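Agmatine ureohydrolase (Thermoplasma volcanium GSS1, PDB 3PZL) probably hydrolyses agmatine to putrescine and urea, as a two-manganese enzyme of the arginase family. Local coordinates at residues G122-S125 with I126-G129; H160-V163 with T164-L168; S198-S201 with S202-K206; V254-L257 with I258-S262; A295-E298 with K299-E303. All coordinates share one frame; numbering follows the deposited sequence.

Contact 1. Residues G122-S125 with I126-G129; sequences GEHS and ITVG. With MN (manganese (II) ion), chain F.
H124 and T127 meet where the loop after strand 116-121 winds into helix 126-132. With CG anti to its backbone N (chi1 -157°), the H124 imidazole rises from the loop, and ND1 binds a manganese ion at 2.4 Å. The opposite edge of the ring faces the helix: T127 OG1 lies in the ring plane, 3.2 Å from H124 CD2. T127 holds OG1 beside its own backbone N, which points the hydroxyl at that edge; OG1 is also hydrogen-bonded to D269, its stronger partner, and to S227. H124 NE2 is hydrogen-bonded to S227 OG as well, so metal and serine fix the rotation of the ring between them.

Below the ring the chain turns on backbone bonds, T127 N to H124 O at 3.1 Å and a weaker one from V128 N to S125 O. S125 OG sits between its backbone N and carbonyl carbon, and from there donates to E123 OE1 over 3.0 Å, nearly in line with the C-O bond. The other oxygen, E123 OE2, is taken by S48. The aliphatic branches lie against backbone carbonyls: I126 CG1 is 3.3 Å from E123 O, and V128 CG2 is 3.6 Å from S125 O.

D144, D148 and D229 supply the other protein ligands of this manganese. The chemistry is that of a first-shell histidine positioned by a second shell: S227 holds NE2 and, together with D269, anchors T127 at the ring edge, an arrangement that probably helps keep ND1 turned to the metal.

Contact 2. Residues H160-V163 with T164-L168; sequences HACV and TRRAL
C162 and R166 face each other across the first turn of helix 163-171, C162 standing at the N-cap position. The tight part is backbone. R166 N gives an almost straight bond to C162 O (3.0 Å, 172°), and A167 N donates to V163 O at the same length but at a sharper angle. R165 CB lies against C162 O at 3.3 Å, and A167 CB is 3.5 Å from V163 O. V163 is buried: its side chain turns from the helix toward the metal centre and packs on D148, H124 and V128.

The outer side is looser. Bends at chi2 and chi3 fold the R166 chain back over the N-cap, and at the end of the chain NH2 comes to 3.8 Å from C162 CB, at a slant. Its guanidinium is held instead by a salt bridge to D169 and by the carbonyl of K157. R165 leads away from the turn to a salt bridge with D191 and a cation-pi contact with F149; both arginines are partly exposed. Such a start, a loop from strand 138-143 running into a helix, belongs to the alpha/beta fold of the arginase family, whose metal ligands D144, H146 and D148 lie on this loop.

Contact 3. Residues S198-S201 with S202-K206; sequences SFIS and SFDVK
S201 and D204 grip each other reciprocally at the point where strand 198-201 passes into helix 202-220, forming a capping box. S201, the N-cap residue, carries OG between its backbone N and carbonyl carbon (chi1 78°); this tips the hydroxyl over the first turn, where OG accepts from D204 N at 2.7 Å. D204 in turn swings its carboxylate back over the strand end, and OD2 takes the S201 N-H over 3.2 Å, the donor standing 44° out of the carboxylate plane. A third bond, V205 N to S201 O at 3.2 Å, begins the regular helical pattern.

Beneath the box, I200 and D204 cross at about a right angle, I200 CG2 touching D204 CB at 3.7 Å. The same methyl comes within 4.2 Å of V205 CG2, starting the apolar side of the helix. On the other flank F203 turns its ring edge to S201 OG, while S202 OG stands over the centre of one ring face, 4.1 Å above it, and is hydrogen-bonded to F247 O. F203 also packs on S74 of a second subunit.

The axes of the short strand and helix segments run at 62° to each other, so the chain changes direction here. Chemically, the box satisfies one N-H of the first turn and one at the strand end, and the helix amides probably favour the negative form of D204.

Contact 4. Residues V254-L257 with I258-S262; sequences VRRL and IERLS
V254 and I258 fit one turn apart on the buried side of helix 251-261: the I258 CG1-CD1 arm reaches back along the helix into the groove between V254 O and V254 CG1, the latter 3.9 Å from I258 CD1. Beside them L257 and L261 meet methyl to methyl, CD2 to CD2 at 4.1 Å. I258 is received by L289 and F293, L257 by V141, and L261 by I214.

Outside, E259 wedges its carboxylate between two arginines. R256 NH1 meets E259 OE1 at 2.8 Å on its syn side but tilted 33° out of the carboxylate plane, a bent bond (136°), with the two flat groups 80° apart; R255 NH1 lies 3.5 Å from E259 OE2, which sits well out of the guanidinium plane, so charge alone links them. R260 CD rests over one face of the R256 guanidinium, 3.5 Å above it. R256 NE is paired with D211, R260 with E215, and R255 makes a cation-pi contact with F203 of a third subunit. A leucine in place of R256 would probably leave E259 OE1 and D211 without their mate and uncover R260 CD. The helix is the crossover of a beta-alpha-beta unit, joining parallel strands 223-229 and 265-271.

Contact 5. Residues A295-E298 with K299-E303; sequences ASRE and KYYKE
R297 and Y301 pair one turn apart on helix 281-303, the last helix of the alpha/beta fold. R297 CB points away from residues 299-303, but the first torsion sets CG anti to the backbone N (chi1 -173°) and the chain then runs extended to NE, which carries it obliquely across the edge of the tyrosine. CG touches Y301 CE2 at 3.5 Å; CD passes on to lie against S262; NE is 3.9 Å from Y301 CE2. At CZ the flat group spreads over the ring edge, with CE2 above the centre of one guanidinium face at 3.7 Å. The two planes stand 42° apart, so this is a slanted cover and no parallel stack. Of the two tips, NH2 ends 3.7 Å from Y301 OH, and NH1 is hydrogen-bonded to the hydroxyl of Y37, which E298 OE2 shares.

Y301 is fixed at its tip and over one face: its OH is hydrogen-bonded to Y263 O, and Y300 CD2 lies over the centre of one ring face. A serine in place of Y301 would probably leave the R297 guanidinium without its covering edge, and Y263 O without its mate. Backbone bonds run beneath, K299 N to A295 O and K302 N to E298 O, each 2.9 Å long.

On the outer side K299 bends at chi3 and chi4 and makes a salt bridge one turn on: K299 NZ stands 2.9 Å from E303 OE2, approaching from above the carboxylate plane, 35° out of it.

Each contact is a turn of one continuous stretch, so none closes a long loop; they follow in series, and none nests in or crosses another. From the N terminus, contact 1 leads strand 116-121 into a helix at the manganese centre. Contact 2 starts helix 163-171 beside it, S125 CB packing on the CA of H160. Contact 3 turns strand 198-201, outermost in this chain's parallel sheet, into helix 202-220, and F199 reaches back to T164 of contact 2. Contacts 4 and 5, across the chain's centre from contact 1, tie helix 251-261 to helix 281-303, where S262 and S296 probably share a hydrogen bond. Contacts 1 and 5 lie about 27 Å apart between centres.

Contact 1. Residues G122-S125 with I126-G129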
loop_
_atom_site.group_PDB
_atom_site.type_symbol
_atom_site.label_atom_id
_atom_site.label_comp_id
_atom_site.label_asym_id
_atom_site.label_seq_id
_atom_site.Cartn_x
_atom_site.Cartn_y
_atom_site.Cartn_z
ATOM N N GLY B 122 -12.034 15.722 11.458
ATOM C CA GLY B 122 -12.337 14.580 10.672
ATOM C C GLY B 122 -13.578 14.990 9.891
ATOM O O GLY B 122 -13.471 15.760 8.905
ATOM N N GLU B 123 -14.744 14.507 10.337
ATOM C CA GLU B 123 -16.019 14.709 9.618
ATOM C C GLU B 123 -16.420 16.155 9.480
ATOM O O GLU B 123 -15.840 17.034 10.123
ATOM C CB GLU B 123 -17.172 14.046 10.334
ATOM C CG GLU B 123 -17.156 12.595 10.313
ATOM C CD GLU B 123 -18.354 12.035 10.992
ATOM O OE1 GLU B 123 -19.126 12.807 11.614
ATOM O OE2 GLU B 123 -18.519 10.806 10.896
ATOM N N HIS B 124 -17.435 16.373 8.646
ATOM C CA HIS B 124 -17.952 17.707 8.361
ATOM C C HIS B 124 -18.955 18.148 9.415
ATOM O O HIS B 124 -19.261 19.330 9.529
ATOM C CB HIS B 124 -18.598 17.771 6.973
ATOM C CG HIS B 124 -18.643 19.144 6.398
ATOM N ND1 HIS B 124 -19.016 19.385 5.079
ATOM C CD2 HIS B 124 -18.345 20.351 6.957
ATOM C CE1 HIS B 124 -18.966 20.691 4.862
ATOM N NE2 HIS B 124 -18.575 21.298 5.987
ATOM N N SER B 125 -19.460 17.214 10.200
ATOM C CA SER B 125 -20.496 17.577 11.134
ATOM C C SER B 125 -19.962 18.399 12.289
ATOM O O SER B 125 -20.743 18.995 13.013
ATOM C CB SER B 125 -21.215 16.349 11.653
ATOM O OG SER B 125 -20.288 15.473 12.277
ATOM N N ILE B 126 -18.651 18.469 12.466
ATOM C CA ILE B 126 -18.118 19.350 13.487
ATOM C C ILE B 126 -18.386 20.825 13.198
ATOM O O ILE B 126 -18.393 21.643 14.118
ATOM C CB ILE B 126 -16.649 19.123 13.697
ATOM C CG1 ILE B 126 -15.857 19.392 12.419
ATOM C CG2 ILE B 126 -16.418 17.700 14.160
ATOM C CD1 ILE B 126 -14.354 19.335 12.589
ATOM N N THR B 127 -18.584 21.145 11.912
ATOM C CA THR B 127 -18.881 22.502 11.417
ATOM C C THR B 127 -20.160 23.076 12.020
ATOM O O THR B 127 -20.210 24.234 12.371
ATOM C CB THR B 127 -18.937 22.521 9.866
ATOM O OG1 THR B 127 -17.619 22.368 9.367
ATOM C CG2 THR B 127 -19.437 23.806 9.327
ATOM N N VAL B 128 -21.176 22.243 12.157
ATOM C CA VAL B 128 -22.415 22.639 12.802
ATOM C C VAL B 128 -22.112 23.437 14.088
ATOM O O VAL B 128 -22.658 24.527 14.305
ATOM C CB VAL B 128 -23.315 21.405 13.087
ATOM C CG1 VAL B 128 -24.562 21.781 13.847
ATOM C CG2 VAL B 128 -23.673 20.693 11.784
ATOM N N GLY B 129 -21.215 22.910 14.914
ATOM C CA GLY B 129 -20.844 23.546 16.155
ATOM C C GLY B 129 -20.496 24.978 15.886
ATOM O O GLY B 129 -21.179 25.888 16.347
HETATM MN MN MN F . -19.955 17.465 3.955
#

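Contact 2. Residues H160-V163 with T164-L168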
loop_
_atom_site.group_PDB
_atom_site.type_symbol
_atom_site.label_atom_id
_atom_site.label_comp_id
_atom_site.label_asym_id
_atom_site.label_seq_id
_atom_site.Cartn_x
_atom_site.Cartn_y
_atom_site.Cartn_z
ATOM N N HIS B 160 -23.200 13.564 9.259
ATOM C CA HIS B 160 -22.358 14.444 8.420
ATOM C C HIS B 160 -22.856 14.676 6.980
ATOM O O HIS B 160 -22.212 15.382 6.192
ATOM C CB HIS B 160 -20.890 13.981 8.428
ATOM C CG HIS B 160 -20.600 12.849 7.482
ATOM N ND1 HIS B 160 -21.377 11.706 7.413
ATOM C CD2 HIS B 160 -19.606 12.678 6.579
ATOM C CE1 HIS B 160 -20.879 10.889 6.501
ATOM N NE2 HIS B 160 -19.803 11.455 5.983
ATOM N N ALA B 161 -23.996 14.083 6.648
ATOM C CA ALA B 161 -24.645 14.327 5.375
ATOM C C ALA B 161 -25.824 15.304 5.529
ATOM O O ALA B 161 -26.629 15.475 4.607
ATOM C CB ALA B 161 -25.116 13.009 4.792
ATOM N N CYS B 162 -25.918 15.940 6.696
ATOM C CA CYS B 162 -27.021 16.832 7.018
ATOM C C CYS B 162 -26.501 18.187 7.461
ATOM O O CYS B 162 -27.298 19.063 7.840
ATOM C CB CYS B 162 -27.848 16.252 8.155
ATOM S SG CYS B 162 -28.480 14.611 7.893
ATOM N N VAL B 163 -25.175 18.364 7.418
ATOM C CA VAL B 163 -24.559 19.598 7.906
ATOM C C VAL B 163 -25.216 20.869 7.322
ATOM O O VAL B 163 -25.543 21.794 8.065
ATOM C CB VAL B 163 -23.002 19.590 7.801
ATOM C CG1 VAL B 163 -22.584 19.207 6.474
ATOM C CG2 VAL B 163 -22.408 20.952 8.125
ATOM N N THR B 164 -25.437 20.904 6.012
ATOM C CA THR B 164 -26.015 22.095 5.388
ATOM C C THR B 164 -27.411 22.360 5.911
ATOM O O THR B 164 -27.787 23.500 6.100
ATOM C CB THR B 164 -26.048 22.017 3.842
ATOM O OG1 THR B 164 -24.722 21.809 3.340
ATOM C CG2 THR B 164 -26.579 23.322 3.260
ATOM N N ARG B 165 -28.170 21.299 6.141
ATOM C CA ARG B 165 -29.534 21.428 6.583
ATOM C C ARG B 165 -29.566 22.063 7.948
ATOM O O ARG B 165 -30.280 23.031 8.175
ATOM C CB ARG B 165 -30.187 20.069 6.654
ATOM C CG ARG B 165 -31.684 20.148 6.774
ATOM C CD ARG B 165 -32.341 20.070 5.421
ATOM N NE ARG B 165 -33.746 20.451 5.522
ATOM C CZ ARG B 165 -34.703 20.080 4.674
ATOM N NH1 ARG B 165 -34.425 19.286 3.634
ATOM N NH2 ARG B 165 -35.949 20.506 4.869
ATOM N N ARG B 166 -28.778 21.506 8.855
ATOM C CA ARG B 166 -28.649 22.043 10.202
ATOM C C ARG B 166 -28.118 23.480 10.185
ATOM O O ARG B 166 -28.381 24.252 11.120
ATOM C CB ARG B 166 -27.763 21.121 11.047
ATOM C CG ARG B 166 -28.421 20.478 12.283
ATOM C CD ARG B 166 -29.900 20.132 12.131
ATOM N NE ARG B 166 -30.060 18.872 11.424
ATOM C CZ ARG B 166 -30.970 18.652 10.478
ATOM N NH1 ARG B 166 -31.808 19.620 10.102
ATOM N NH2 ARG B 166 -31.023 17.463 9.896
ATOM N N ALA B 167 -27.407 23.846 9.117
ATOM C CA ALA B 167 -26.896 25.208 8.970
ATOM C C ALA B 167 -28.012 26.198 8.626
ATOM O O ALA B 167 -28.096 27.272 9.212
ATOM C CB ALA B 167 -25.785 25.257 7.942
ATOM N N LEU B 168 -28.870 25.810 7.689
ATOM C CA LEU B 168 -30.043 26.585 7.324
ATOM C C LEU B 168 -30.978 26.782 8.524
ATOM O O LEU B 168 -31.501 27.882 8.730
ATOM C CB LEU B 168 -30.780 25.917 6.152
ATOM C CG LEU B 168 -31.906 26.680 5.443
ATOM C CD1 LEU B 168 -31.463 28.079 5.083
ATOM C CD2 LEU B 168 -32.354 25.951 4.200
#

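Contact 3. Residues S198-S201 with S202-K206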
loop_
_atom_site.group_PDB
_atom_site.type_symbol
_atom_site.label_atom_id
_atom_site.label_comp_id
_atom_site.label_asym_id
_atom_site.label_seq_id
_atom_site.Cartn_x
_atom_site.Cartn_y
_atom_site.Cartn_z
ATOM N N SER B 198 -27.678 28.775 -1.587
ATOM C CA SER B 198 -26.999 28.929 -2.859
ATOM C C SER B 198 -26.070 27.735 -3.110
ATOM O O SER B 198 -25.112 27.517 -2.367
ATOM C CB SER B 198 -26.226 30.249 -2.862
ATOM O OG SER B 198 -26.172 30.803 -4.160
ATOM N N PHE B 199 -26.375 26.945 -4.136
ATOM C CA PHE B 199 -25.535 25.799 -4.471
ATOM C C PHE B 199 -24.894 26.060 -5.816
ATOM O O PHE B 199 -25.579 26.324 -6.797
ATOM C CB PHE B 199 -26.344 24.491 -4.533
ATOM C CG PHE B 199 -26.780 23.961 -3.190
ATOM C CD1 PHE B 199 -28.124 23.975 -2.821
ATOM C CD2 PHE B 199 -25.851 23.414 -2.297
ATOM C CE1 PHE B 199 -28.523 23.470 -1.577
ATOM C CE2 PHE B 199 -26.252 22.915 -1.047
ATOM C CZ PHE B 199 -27.581 22.935 -0.693
ATOM N N ILE B 200 -23.576 25.983 -5.869
ATOM C CA ILE B 200 -22.892 26.185 -7.115
ATOM C C ILE B 200 -22.159 24.915 -7.499
ATOM O O ILE B 200 -21.276 24.409 -6.762
ATOM C CB ILE B 200 -21.988 27.401 -7.029
ATOM C CG1 ILE B 200 -22.856 28.628 -6.829
ATOM C CG2 ILE B 200 -21.171 27.580 -8.300
ATOM C CD1 ILE B 200 -22.203 29.669 -5.999
ATOM N N SER B 201 -22.554 24.394 -8.659
ATOM C CA SER B 201 -22.039 23.136 -9.159
ATOM C C SER B 201 -20.588 23.261 -9.609
ATOM O O SER B 201 -20.210 24.285 -10.157
ATOM C CB SER B 201 -22.913 22.631 -10.318
ATOM O OG SER B 201 -22.613 23.330 -11.518
ATOM N N SER B 202 -19.799 22.202 -9.419
ATOM C CA SER B 202 -18.448 22.187 -9.953
ATOM C C SER B 202 -18.421 22.424 -11.461
ATOM O O SER B 202 -17.421 22.879 -11.994
ATOM C CB SER B 202 -17.725 20.878 -9.592
ATOM O OG SER B 202 -18.289 19.776 -10.265
ATOM N N PHE B 203 -19.522 22.104 -12.137
ATOM C CA PHE B 203 -19.695 22.378 -13.574
ATOM C C PHE B 203 -19.888 23.856 -13.879
ATOM O O PHE B 203 -19.298 24.365 -14.841
ATOM C CB PHE B 203 -20.856 21.576 -14.133
ATOM C CG PHE B 203 -20.815 20.119 -13.758
ATOM C CD1 PHE B 203 -19.844 19.272 -14.295
ATOM C CD2 PHE B 203 -21.741 19.585 -12.857
ATOM C CE1 PHE B 203 -19.803 17.934 -13.955
ATOM C CE2 PHE B 203 -21.689 18.223 -12.522
ATOM C CZ PHE B 203 -20.720 17.417 -13.080
ATOM N N ASP B 204 -20.696 24.535 -13.053
ATOM C CA ASP B 204 -20.768 26.011 -13.055
ATOM C C ASP B 204 -19.372 26.636 -13.037
ATOM O O ASP B 204 -19.033 27.447 -13.916
ATOM C CB ASP B 204 -21.574 26.542 -11.862
ATOM C CG ASP B 204 -23.063 26.296 -12.007
ATOM O OD1 ASP B 204 -23.546 26.116 -13.168
ATOM O OD2 ASP B 204 -23.754 26.271 -10.951
ATOM N N VAL B 205 -18.573 26.256 -12.043
ATOM C CA VAL B 205 -17.237 26.793 -11.895
ATOM C C VAL B 205 -16.392 26.536 -13.140
ATOM O O VAL B 205 -15.760 27.442 -13.665
ATOM C CB VAL B 205 -16.522 26.199 -10.664
ATOM C CG1 VAL B 205 -15.147 26.778 -10.524
ATOM C CG2 VAL B 205 -17.317 26.456 -9.429
ATOM N N LYS B 206 -16.386 25.295 -13.603
ATOM C CA LYS B 206 -15.525 24.894 -14.701
ATOM C C LYS B 206 -15.940 25.671 -15.961
ATOM O O LYS B 206 -15.106 25.961 -16.814
ATOM C CB LYS B 206 -15.570 23.345 -14.856
ATOM C CG LYS B 206 -14.779 22.702 -16.021
ATOM C CD LYS B 206 -13.288 23.034 -16.006
ATOM C CE LYS B 206 -12.661 22.880 -17.420
ATOM N NZ LYS B 206 -11.760 24.105 -17.783
#

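Contact 4. Residues V254-L257 with I258-S262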
loop_
_atom_site.group_PDB
_atom_site.type_symbol
_atom_site.label_atom_id
_atom_site.label_comp_id
_atom_site.label_asym_id
_atom_site.label_seq_id
_atom_site.Cartn_x
_atom_site.Cartn_y
_atom_site.Cartn_z
ATOM N N VAL B 254 -9.832 26.373 -4.960
ATOM C CA VAL B 254 -10.133 26.525 -3.565
ATOM C C VAL B 254 -9.182 27.541 -2.999
ATOM O O VAL B 254 -9.522 28.262 -2.054
ATOM C CB VAL B 254 -10.060 25.194 -2.817
ATOM C CG1 VAL B 254 -10.218 25.376 -1.340
ATOM C CG2 VAL B 254 -11.150 24.258 -3.312
ATOM N N ARG B 255 -7.995 27.631 -3.595
ATOM C CA ARG B 255 -6.964 28.526 -3.090
ATOM C C ARG B 255 -7.401 29.928 -3.372
ATOM O O ARG B 255 -7.296 30.795 -2.517
ATOM C CB ARG B 255 -5.608 28.225 -3.741
ATOM C CG ARG B 255 -4.472 29.212 -3.417
ATOM C CD ARG B 255 -3.263 28.927 -4.315
ATOM N NE ARG B 255 -2.110 29.831 -4.106
ATOM C CZ ARG B 255 -1.823 30.869 -4.898
ATOM N NH1 ARG B 255 -2.626 31.140 -5.904
ATOM N NH2 ARG B 255 -0.754 31.641 -4.686
ATOM N N ARG B 256 -7.929 30.138 -4.569
ATOM C CA ARG B 256 -8.399 31.446 -4.981
ATOM C C ARG B 256 -9.563 31.867 -4.111
ATOM O O ARG B 256 -9.666 33.010 -3.718
ATOM C CB ARG B 256 -8.761 31.422 -6.476
ATOM C CG ARG B 256 -9.235 32.736 -7.047
ATOM C CD ARG B 256 -8.146 33.787 -7.110
ATOM N NE ARG B 256 -8.689 35.058 -7.569
ATOM C CZ ARG B 256 -7.996 36.184 -7.682
ATOM N NH1 ARG B 256 -6.722 36.212 -7.334
ATOM N NH2 ARG B 256 -8.599 37.292 -8.102
ATOM N N LEU B 257 -10.435 30.935 -3.790
ATOM C CA LEU B 257 -11.546 31.224 -2.888
ATOM C C LEU B 257 -11.073 31.752 -1.534
ATOM O O LEU B 257 -11.673 32.653 -0.967
ATOM C CB LEU B 257 -12.469 30.003 -2.688
ATOM C CG LEU B 257 -13.757 30.316 -1.879
ATOM C CD1 LEU B 257 -14.945 29.539 -2.275
ATOM C CD2 LEU B 257 -13.536 30.117 -0.434
ATOM N N ILE B 258 -9.981 31.200 -1.041
ATOM C CA ILE B 258 -9.468 31.534 0.261
ATOM C C ILE B 258 -8.684 32.825 0.206
ATOM O O ILE B 258 -8.930 33.741 0.991
ATOM C CB ILE B 258 -8.613 30.379 0.812
ATOM C CG1 ILE B 258 -9.486 29.111 0.958
ATOM C CG2 ILE B 258 -7.981 30.762 2.133
ATOM C CD1 ILE B 258 -8.745 27.856 1.239
ATOM N N GLU B 259 -7.722 32.886 -0.709
ATOM C CA GLU B 259 -6.967 34.113 -1.032
ATOM C C GLU B 259 -7.911 35.344 -0.920
ATOM O O GLU B 259 -7.675 36.265 -0.144
ATOM C CB GLU B 259 -6.510 33.971 -2.486
ATOM C CG GLU B 259 -5.206 34.537 -2.860
ATOM C CD GLU B 259 -4.949 34.469 -4.374
ATOM O OE1 GLU B 259 -5.888 34.588 -5.187
ATOM O OE2 GLU B 259 -3.781 34.293 -4.768
ATOM N N ARG B 260 -9.001 35.298 -1.687
ATOM C CA ARG B 260 -9.909 36.405 -1.882
ATOM C C ARG B 260 -10.853 36.704 -0.706
ATOM O O ARG B 260 -11.362 37.802 -0.603
ATOM C CB ARG B 260 -10.738 36.113 -3.128
ATOM C CG ARG B 260 -9.996 36.266 -4.448
ATOM C CD ARG B 260 -9.689 37.730 -4.788
ATOM N NE ARG B 260 -10.808 38.649 -4.541
ATOM C CZ ARG B 260 -11.967 38.651 -5.216
ATOM N NH1 ARG B 260 -12.213 37.766 -6.187
ATOM N NH2 ARG B 260 -12.910 39.530 -4.897
ATOM N N LEU B 261 -11.063 35.737 0.173
ATOM C CA LEU B 261 -12.058 35.859 1.221
ATOM C C LEU B 261 -11.552 35.824 2.672
ATOM O O LEU B 261 -12.342 35.968 3.602
ATOM C CB LEU B 261 -13.121 34.777 1.028
ATOM C CG LEU B 261 -14.417 35.143 0.324
ATOM C CD1 LEU B 261 -14.280 36.300 -0.650
ATOM C CD2 LEU B 261 -14.952 33.940 -0.391
ATOM N N SER B 262 -10.256 35.625 2.874
ATOM C CA SER B 262 -9.735 35.359 4.223
ATOM C C SER B 262 -9.689 36.643 5.051
ATOM O O SER B 262 -9.690 36.587 6.271
ATOM C CB SER B 262 -8.356 34.740 4.165
ATOM O OG SER B 262 -7.522 35.607 3.445
#

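Contact 5. Residues A295-E298 with K299-E303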
loop_
_atom_site.group_PDB
_atom_site.type_symbol
_atom_site.label_atom_id
_atom_site.label_comp_id
_atom_site.label_asym_id
_atom_site.label_seq_id
_atom_site.Cartn_x
_atom_site.Cartn_y
_atom_site.Cartn_z
ATOM N N ALA B 295 -1.707 33.358 5.523
ATOM C CA ALA B 295 -0.810 34.239 4.794
ATOM C C ALA B 295 -1.564 35.307 4.030
ATOM O O ALA B 295 -1.240 36.479 4.131
ATOM C CB ALA B 295 0.151 33.450 3.860
ATOM N N SER B 296 -2.564 34.920 3.257
ATOM C CA SER B 296 -3.260 35.909 2.441
ATOM C C SER B 296 -4.035 36.900 3.303
ATOM O O SER B 296 -4.241 38.054 2.912
ATOM C CB SER B 296 -4.205 35.255 1.453
ATOM O OG SER B 296 -5.271 34.672 2.154
ATOM N N ARG B 297 -4.473 36.454 4.472
ATOM C CA ARG B 297 -5.121 37.361 5.406
ATOM C C ARG B 297 -4.129 38.356 6.010
ATOM O O ARG B 297 -4.460 39.531 6.181
ATOM C CB ARG B 297 -5.824 36.586 6.521
ATOM C CG ARG B 297 -6.654 37.450 7.415
ATOM C CD ARG B 297 -7.603 36.612 8.241
ATOM N NE ARG B 297 -8.615 37.431 8.913
ATOM C CZ ARG B 297 -8.396 38.084 10.044
ATOM N NH1 ARG B 297 -7.210 37.991 10.622
ATOM N NH2 ARG B 297 -9.356 38.808 10.607
ATOM N N GLU B 298 -2.921 37.890 6.324
ATOM C CA GLU B 298 -1.900 38.755 6.869
ATOM C C GLU B 298 -1.465 39.767 5.841
ATOM O O GLU B 298 -1.134 40.905 6.204
ATOM C CB GLU B 298 -0.686 37.958 7.375
ATOM C CG GLU B 298 -0.906 37.212 8.701
ATOM C CD GLU B 298 -1.268 38.133 9.860
ATOM O OE1 GLU B 298 -0.464 39.000 10.209
ATOM O OE2 GLU B 298 -2.345 37.981 10.447
ATOM N N LYS B 299 -1.456 39.353 4.568
ATOM C CA LYS B 299 -1.118 40.249 3.441
ATOM C C LYS B 299 -2.100 41.398 3.371
ATOM O O LYS B 299 -1.721 42.508 3.033
ATOM C CB LYS B 299 -1.140 39.520 2.105
ATOM C CG LYS B 299 -0.523 40.288 0.947
ATOM C CD LYS B 299 -1.138 39.843 -0.406
ATOM C CE LYS B 299 -0.116 39.832 -1.567
ATOM N NZ LYS B 299 0.194 41.181 -2.074
ATOM N N TYR B 300 -3.358 41.128 3.700
ATOM C CA TYR B 300 -4.372 42.152 3.649
ATOM C C TYR B 300 -4.125 43.163 4.754
ATOM O O TYR B 300 -4.121 44.368 4.495
ATOM C CB TYR B 300 -5.797 41.568 3.713
ATOM C CG TYR B 300 -6.864 42.623 3.551
ATOM C CD1 TYR B 300 -7.361 42.950 2.301
ATOM C CD2 TYR B 300 -7.351 43.318 4.648
ATOM C CE1 TYR B 300 -8.325 43.940 2.156
ATOM C CE2 TYR B 300 -8.303 44.300 4.516
ATOM C CZ TYR B 300 -8.790 44.606 3.275
ATOM O OH TYR B 300 -9.751 45.596 3.155
ATOM N N TYR B 301 -3.898 42.671 5.967
ATOM C CA TYR B 301 -3.696 43.550 7.124
ATOM C C TYR B 301 -2.358 44.250 7.178
ATOM O O TYR B 301 -2.201 45.208 7.917
ATOM C CB TYR B 301 -4.059 42.860 8.445
ATOM C CG TYR B 301 -5.527 42.500 8.396
ATOM C CD1 TYR B 301 -6.529 43.456 8.706
ATOM C CD2 TYR B 301 -5.935 41.229 7.933
ATOM C CE1 TYR B 301 -7.889 43.127 8.605
ATOM C CE2 TYR B 301 -7.275 40.884 7.828
ATOM C CZ TYR B 301 -8.257 41.833 8.161
ATOM O OH TYR B 301 -9.602 41.482 8.064
ATOM N N LYS B 302 -1.409 43.795 6.370
ATOM C CA LYS B 302 -0.135 44.488 6.239
ATOM C C LYS B 302 -0.269 45.579 5.180
ATOM O O LYS B 302 0.336 46.628 5.277
ATOM C CB LYS B 302 0.987 43.503 5.887
ATOM C CG LYS B 302 2.309 44.175 5.522
ATOM C CD LYS B 302 3.253 43.266 4.723
ATOM C CE LYS B 302 4.149 42.439 5.648
ATOM N NZ LYS B 302 5.147 41.651 4.837
ATOM N N GLU B 303 -1.086 45.329 4.168
ATOM C CA GLU B 303 -1.318 46.320 3.130
ATOM C C GLU B 303 -2.341 47.387 3.550
ATOM O O GLU B 303 -2.095 48.582 3.367
ATOM C CB GLU B 303 -1.768 45.648 1.837
ATOM C CG GLU B 303 -0.635 45.087 0.988
ATOM C CD GLU B 303 -1.163 44.295 -0.225
ATOM O OE1 GLU B 303 -2.415 44.147 -0.365
ATOM O OE2 GLU B 303 -0.331 43.810 -1.035
#